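Local coordinates for DNA-binding protein HU (Thermus thermophilus HB8, PDB 5EKA) that wraps DNA as a histone-like homodimer, stabilizing it and preventing its denaturation under extreme environmental conditions, at residues V6-L11 and D25-V30. Residues are numbered along the deposited sequence; the frame is centred on the assembly and turned at random.
Sequences VTKADL and DVKAMV
The helical hairpin at the base of the HU fold, helix 8-19 turning back into helix 23-42, is joined near its open end by Lys8 and Val30. Lys8 is the first residue of its helix, and its aliphatic stem runs alongside the buried Val30 in the opposite direction. CG of Lys8 lies 4.0 Å from Val30 CG1, and Lys8 CD is equally near this methyl. With CG anti to the backbone N (chi1 -176°), the lysine stem is extended across Val30, and it bends at the CG-CD bond (chi3 42°), the very bond whose two carbons meet the methyl. At its charged end, Lys8 NZ lies 4.4 Å from Lys27 NZ. Asp31, the residue after Val30 on the second helix, pairs with both lysines, through a salt bridge to Lys27 and a long, weak ion pair to Lys8, so the two amines share one carboxylate. Lys8 NZ also makes a weak hydrogen bond to the carbonyl oxygen of Thr50 of the second subunit. Deeper in the hairpin, Val26 packs on Val12, Val15 and Ala16 of the first helix and on Met29 of the second subunit, while Val6 and Thr7 pair in a parallel beta ladder with a strand of that subunit. The start of helix 8-19 is fixed by a capping box. Thr7 N appears to donate to Asp10 OD2, whose position is less sure; the firmer half is the bond from Asp10 N to Thr7 OG1 over 3.0 Å, with an N-H...O angle of 161°.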
loop_
_atom_site.group_PDB
_atom_site.type_symbol
_atom_site.label_atom_id
_atom_site.label_comp_id
_atom_site.label_asym_id
_atom_site.label_seq_id
_atom_site.Cartn_x
_atom_site.Cartn_y
_atom_site.Cartn_z
ATOM N N VAL A 6 6.380 -11.119 -4.797
ATOM C CA VAL A 6 5.694 -10.493 -5.876
ATOM C C VAL A 6 6.159 -9.044 -5.929
ATOM O O VAL A 6 6.013 -8.329 -4.964
ATOM C CB VAL A 6 4.166 -10.606 -5.689
ATOM C CG1 VAL A 6 3.401 -9.775 -6.731
ATOM C CG2 VAL A 6 3.772 -12.089 -5.724
ATOM N N THR A 7 6.725 -8.632 -7.048
ATOM C CA THR A 7 7.253 -7.292 -7.188
ATOM C C THR A 7 6.291 -6.290 -7.787
ATOM O O THR A 7 5.249 -6.661 -8.313
ATOM C CB THR A 7 8.495 -7.320 -8.082
ATOM O OG1 THR A 7 8.116 -7.739 -9.412
ATOM C CG2 THR A 7 9.499 -8.283 -7.520
ATOM N N LYS A 8 6.685 -5.015 -7.767
ATOM C CA LYS A 8 5.916 -3.972 -8.452
ATOM C C LYS A 8 5.743 -4.345 -9.933
ATOM O O LYS A 8 4.629 -4.305 -10.456
ATOM C CB LYS A 8 6.573 -2.593 -8.264
ATOM C CG LYS A 8 5.783 -1.454 -8.859
ATOM C CD LYS A 8 6.283 -0.087 -8.390
ATOM C CE LYS A 8 7.781 0.070 -8.338
ATOM N NZ LYS A 8 8.222 1.496 -8.470
ATOM N N ALA A 9 6.826 -4.795 -10.563
ATOM C CA ALA A 9 6.789 -5.245 -11.941
ATOM C C ALA A 9 5.806 -6.421 -12.145
ATOM O O ALA A 9 5.052 -6.446 -13.151
ATOM C CB ALA A 9 8.201 -5.624 -12.394
ATOM N N ASP A 10 5.796 -7.402 -11.232
ATOM C CA ASP A 10 4.824 -8.496 -11.328
ATOM C C ASP A 10 3.394 -7.973 -11.248
ATOM O O ASP A 10 2.546 -8.435 -11.970
ATOM C CB ASP A 10 4.980 -9.512 -10.218
ATOM C CG ASP A 10 6.271 -10.303 -10.316
ATOM O OD1 ASP A 10 6.740 -10.551 -11.458
ATOM O OD2 ASP A 10 6.817 -10.681 -9.235
ATOM N N LEU A 11 3.162 -7.036 -10.338
ATOM C CA LEU A 11 1.826 -6.458 -10.173
ATOM C C LEU A 11 1.344 -5.700 -11.396
ATOM O O LEU A 11 0.182 -5.806 -11.745
ATOM C CB LEU A 11 1.773 -5.587 -8.925
ATOM C CG LEU A 11 1.787 -6.375 -7.612
ATOM C CD1 LEU A 11 2.038 -5.433 -6.450
ATOM C CD2 LEU A 11 0.510 -7.183 -7.368
ATOM N N ASP A 25 0.553 1.840 -19.622
ATOM C CA ASP A 25 -0.393 2.695 -18.908
ATOM C C ASP A 25 -0.481 2.266 -17.465
ATOM O O ASP A 25 -0.494 3.102 -16.580
ATOM C CB ASP A 25 -1.793 2.670 -19.567
ATOM C CG ASP A 25 -1.858 3.451 -20.911
ATOM O OD1 ASP A 25 -0.923 4.219 -21.255
ATOM O OD2 ASP A 25 -2.874 3.315 -21.636
ATOM N N VAL A 26 -0.514 0.964 -17.227
ATOM C CA VAL A 26 -0.600 0.444 -15.844
ATOM C C VAL A 26 0.683 0.833 -15.119
ATOM O O VAL A 26 0.663 1.228 -13.986
ATOM C CB VAL A 26 -0.797 -1.102 -15.832
ATOM C CG1 VAL A 26 -0.762 -1.640 -14.427
ATOM C CG2 VAL A 26 -2.120 -1.480 -16.532
ATOM N N LYS A 27 1.819 0.758 -15.815
ATOM C CA LYS A 27 3.090 1.102 -15.176
ATOM C C LYS A 27 3.148 2.571 -14.722
ATOM O O LYS A 27 3.592 2.879 -13.586
ATOM C CB LYS A 27 4.238 0.753 -16.132
ATOM C CG LYS A 27 5.563 1.384 -15.773
ATOM C CD LYS A 27 6.122 0.917 -14.469
ATOM C CE LYS A 27 7.546 1.439 -14.259
ATOM N NZ LYS A 27 7.954 1.383 -12.824
ATOM N N ALA A 28 2.618 3.449 -15.564
ATOM C CA ALA A 28 2.543 4.885 -15.299
ATOM C C ALA A 28 1.589 5.135 -14.137
ATOM O O ALA A 28 1.847 5.992 -13.287
ATOM C CB ALA A 28 2.068 5.614 -16.551
ATOM N N MET A 29 0.486 4.404 -14.110
ATOM C CA MET A 29 -0.503 4.562 -13.040
ATOM C C MET A 29 0.036 4.159 -11.671
ATOM O O MET A 29 -0.135 4.905 -10.692
ATOM C CB MET A 29 -1.793 3.815 -13.393
ATOM C CG MET A 29 -2.554 4.424 -14.550
ATOM S SD MET A 29 -4.008 3.402 -14.843
ATOM C CE MET A 29 -4.656 4.200 -16.297
ATOM N N VAL A 30 0.725 3.013 -11.609
ATOM C CA VAL A 30 1.280 2.516 -10.365
ATOM C C VAL A 30 2.341 3.481 -9.844
ATOM O O VAL A 30 2.345 3.812 -8.665
ATOM C CB VAL A 30 1.839 1.066 -10.431
ATOM C CG1 VAL A 30 2.429 0.658 -9.085
ATOM C CG2 VAL A 30 0.754 0.070 -10.827
#